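Local structure of bacterial microcompartment shell protein CutR (Streptococcus intermedius SK54 = ATCC 27335, 6XPJ) at residues C[43-51]-C[86-96]. The protein forms hexamers, here flat, and is probably a minor shell protein of the choline-degrading bacterial microcompartment that may give the shell heterogeneity and flexibility. The protein carries 1 engineered substitution. Residues are numbered along the deposited sequence; the frame is centred on the assembly and turned at random.
Sequences HEGAIGVVS and SGDIQSVETSL
Ala46, at the start of strand 46-53, pairs with Gly87, the last residue of strand 82-87, which passes through Asp88 into helix 89-105; a helix packing back across its own sheet is a recurring step of alpha/beta folds, illustrated here in a circularly permuted BMC domain. Ala46 N meets Gly87 O at 2.8 Å, and Gly87 N returns a longer bond of 3.2 Å to Ala46 O, completing an antiparallel hydrogen-bonded pair. At the N-cap, Asp88 OD2 takes the N-H of Ser91 from above the carboxylate plane while OD1 receives the Ser91 hydroxyl, so both oxygens are engaged. Segment 89-96 runs at 12° to strand segment 46-51, their axes 7.9 Å apart.

The tight part runs from Ala46 to Val50. With CG1 anti to its backbone N (chi1 168°), Val92 lays that methyl 3.6 Å from Gly48 N, against bare backbone, and sets CG2 4.1 Å from Ala46 CB. One turn on, the Leu96 and Val50 side chains slide past each other in opposite directions, CD2 to CG2 3.7 Å. Toward solvent the fit thins to exposed Ile89, offering CG1 to Ala46 CB, and partly exposed Gly45. On the other sheet face Ile47 CD1 rests closely on Ser86 CB, at 3.6 Å.

Val27 of strand 11-28 and Phe85 of strand 82-87 also receive Val92, seating the helix over three neighbouring strands, with strand 46-53 in the middle.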
loop_
_atom_site.group_PDB
_atom_site.type_symbol
_atom_site.label_atom_id
_atom_site.label_comp_id
_atom_site.label_asym_id
_atom_site.label_seq_id
_atom_site.Cartn_x
_atom_site.Cartn_y
_atom_site.Cartn_z
ATOM N N HIS C 43 -1.437 -11.297 -30.971
ATOM C CA HIS C 43 -2.342 -10.188 -31.362
ATOM C C HIS C 43 -3.576 -10.757 -32.066
ATOM O O HIS C 43 -3.812 -10.484 -33.244
ATOM C CB HIS C 43 -1.612 -9.167 -32.230
ATOM C CG HIS C 43 -0.444 -8.517 -31.578
ATOM N ND1 HIS C 43 0.072 -7.318 -32.048
ATOM C CD2 HIS C 43 0.347 -8.879 -30.551
ATOM C CE1 HIS C 43 1.117 -6.984 -31.319
ATOM N NE2 HIS C 43 1.315 -7.931 -30.402
ATOM N N GLU C 44 -4.354 -11.541 -31.326
ATOM C CA GLU C 44 -5.563 -12.220 -31.844
ATOM C C GLU C 44 -6.520 -12.364 -30.671
ATOM O O GLU C 44 -6.040 -12.627 -29.562
ATOM C CB GLU C 44 -5.241 -13.635 -32.344
ATOM C CG GLU C 44 -4.294 -13.679 -33.527
ATOM C CD GLU C 44 -4.887 -13.150 -34.819
ATOM O OE1 GLU C 44 -6.132 -13.232 -34.964
ATOM O OE2 GLU C 44 -4.106 -12.652 -35.675
ATOM N N GLY C 45 -7.810 -12.219 -30.940
ATOM C CA GLY C 45 -8.837 -12.585 -29.971
ATOM C C GLY C 45 -9.101 -11.464 -28.984
ATOM O O GLY C 45 -8.458 -10.400 -29.011
ATOM N N ALA C 46 -10.055 -11.725 -28.117
ATOM C CA ALA C 46 -10.475 -10.819 -27.051
ATOM C C ALA C 46 -9.570 -11.020 -25.835
ATOM O O ALA C 46 -8.844 -12.061 -25.713
ATOM C CB ALA C 46 -11.911 -11.092 -26.718
ATOM N N ILE C 47 -9.599 -10.025 -24.958
ATOM C CA ILE C 47 -8.909 -10.083 -23.645
ATOM C C ILE C 47 -9.968 -9.957 -22.560
ATOM O O ILE C 47 -10.786 -9.015 -22.626
ATOM C CB ILE C 47 -7.842 -8.981 -23.547
ATOM C CG1 ILE C 47 -6.696 -9.295 -24.516
ATOM C CG2 ILE C 47 -7.382 -8.783 -22.106
ATOM C CD1 ILE C 47 -5.859 -10.464 -24.163
ATOM N N GLY C 48 -9.891 -10.838 -21.570
ATOM C CA GLY C 48 -10.685 -10.746 -20.338
ATOM C C GLY C 48 -9.847 -10.205 -19.207
ATOM O O GLY C 48 -8.672 -10.622 -19.077
ATOM N N VAL C 49 -10.404 -9.297 -18.408
ATOM C CA VAL C 49 -9.731 -8.592 -17.291
ATOM C C VAL C 49 -10.611 -8.697 -16.053
ATOM O O VAL C 49 -11.793 -8.321 -16.119
ATOM C CB VAL C 49 -9.459 -7.123 -17.633
ATOM C CG1 VAL C 49 -8.539 -6.524 -16.578
ATOM C CG2 VAL C 49 -8.879 -6.961 -19.037
ATOM N N VAL C 50 -10.028 -9.183 -14.968
ATOM C CA VAL C 50 -10.747 -9.367 -13.685
ATOM C C VAL C 50 -9.978 -8.670 -12.567
ATOM O O VAL C 50 -8.757 -8.835 -12.448
ATOM C CB VAL C 50 -10.986 -10.850 -13.368
ATOM C CG1 VAL C 50 -11.976 -10.971 -12.239
ATOM C CG2 VAL C 50 -11.469 -11.611 -14.601
ATOM N N SER C 51 -10.712 -7.937 -11.746
ATOM C CA SER C 51 -10.237 -7.311 -10.490
ATOM C C SER C 51 -10.935 -7.957 -9.303
ATOM O O SER C 51 -12.198 -7.931 -9.279
ATOM C CB SER C 51 -10.561 -5.850 -10.495
ATOM O OG SER C 51 -10.050 -5.249 -9.296
ATOM N N SER C 86 -6.964 -14.595 -22.618
ATOM C CA SER C 86 -7.278 -14.298 -24.026
ATOM C C SER C 86 -8.005 -15.482 -24.647
ATOM O O SER C 86 -7.882 -16.588 -24.157
ATOM C CB SER C 86 -5.990 -13.992 -24.766
ATOM O OG SER C 86 -5.196 -15.154 -24.744
ATOM N N GLY C 87 -8.719 -15.221 -25.725
ATOM C CA GLY C 87 -9.385 -16.268 -26.502
ATOM C C GLY C 87 -10.372 -15.638 -27.436
ATOM O O GLY C 87 -10.440 -14.410 -27.505
ATOM N N ASP C 88 -11.138 -16.448 -28.153
ATOM C CA ASP C 88 -12.218 -15.872 -28.985
ATOM C C ASP C 88 -13.246 -15.191 -28.066
ATOM O O ASP C 88 -13.331 -15.549 -26.853
ATOM C CB ASP C 88 -12.855 -16.944 -29.852
ATOM C CG ASP C 88 -13.569 -17.966 -29.003
ATOM O OD1 ASP C 88 -12.910 -18.910 -28.552
ATOM O OD2 ASP C 88 -14.768 -17.771 -28.746
ATOM N N ILE C 89 -13.989 -14.214 -28.579
ATOM C CA ILE C 89 -14.892 -13.384 -27.739
ATOM C C ILE C 89 -15.850 -14.283 -26.963
ATOM O O ILE C 89 -16.040 -14.040 -25.769
ATOM C CB ILE C 89 -15.625 -12.320 -28.577
ATOM C CG1 ILE C 89 -14.646 -11.381 -29.281
ATOM C CG2 ILE C 89 -16.597 -11.542 -27.702
ATOM C CD1 ILE C 89 -15.233 -10.664 -30.478
ATOM N N GLN C 90 -16.461 -15.285 -27.586
ATOM C CA GLN C 90 -17.487 -16.097 -26.889
ATOM C C GLN C 90 -16.819 -16.887 -25.766
ATOM O O GLN C 90 -17.409 -16.966 -24.674
ATOM C CB GLN C 90 -18.275 -16.955 -27.878
ATOM C CG GLN C 90 -19.195 -16.122 -28.767
ATOM C CD GLN C 90 -20.089 -15.164 -28.008
ATOM O OE1 GLN C 90 -20.235 -13.995 -28.373
ATOM N NE2 GLN C 90 -20.696 -15.647 -26.936
ATOM N N SER C 91 -15.600 -17.387 -25.950
ATOM C CA SER C 91 -14.890 -18.151 -24.890
ATOM C C SER C 91 -14.555 -17.221 -23.721
ATOM O O SER C 91 -14.763 -17.592 -22.557
ATOM C CB SER C 91 -13.630 -18.816 -25.389
ATOM O OG SER C 91 -13.935 -19.776 -26.400
ATOM N N VAL C 92 -14.084 -16.023 -24.036
ATOM C CA VAL C 92 -13.694 -15.047 -22.981
ATOM C C VAL C 92 -14.952 -14.642 -22.198
ATOM O O VAL C 92 -14.910 -14.611 -20.953
ATOM C CB VAL C 92 -12.977 -13.833 -23.584
ATOM C CG1 VAL C 92 -12.856 -12.723 -22.555
ATOM C CG2 VAL C 92 -11.614 -14.243 -24.099
ATOM N N GLU C 93 -16.053 -14.362 -22.878
ATOM C CA GLU C 93 -17.305 -14.030 -22.151
ATOM C C GLU C 93 -17.757 -15.207 -21.275
ATOM O O GLU C 93 -18.229 -14.973 -20.127
ATOM C CB GLU C 93 -18.402 -13.620 -23.119
ATOM C CG GLU C 93 -18.103 -12.338 -23.821
ATOM C CD GLU C 93 -19.230 -11.787 -24.673
ATOM O OE1 GLU C 93 -19.067 -10.664 -25.161
ATOM O OE2 GLU C 93 -20.252 -12.476 -24.827
ATOM N N THR C 94 -17.723 -16.454 -21.784
ATOM C CA THR C 94 -18.138 -17.645 -21.014
ATOM C C THR C 94 -17.316 -17.712 -19.732
ATOM O O THR C 94 -17.880 -17.919 -18.651
ATOM C CB THR C 94 -17.999 -18.936 -21.831
ATOM O OG1 THR C 94 -18.954 -18.808 -22.889
ATOM C CG2 THR C 94 -18.242 -20.184 -21.010
ATOM N N SER C 95 -15.998 -17.529 -19.838
ATOM C CA SER C 95 -15.101 -17.609 -18.667
ATOM C C SER C 95 -15.448 -16.497 -17.664
ATOM O O SER C 95 -15.478 -16.756 -16.471
ATOM C CB SER C 95 -13.657 -17.551 -19.076
ATOM O OG SER C 95 -13.285 -18.748 -19.773
ATOM N N LEU C 96 -15.674 -15.271 -18.141
ATOM C CA LEU C 96 -16.023 -14.157 -17.232
ATOM C C LEU C 96 -17.349 -14.465 -16.545
ATOM O O LEU C 96 -17.469 -14.231 -15.347
ATOM C CB LEU C 96 -16.105 -12.877 -18.049
ATOM C CG LEU C 96 -14.773 -12.324 -18.529
ATOM C CD1 LEU C 96 -15.008 -11.175 -19.475
ATOM C CD2 LEU C 96 -13.910 -11.879 -17.350
#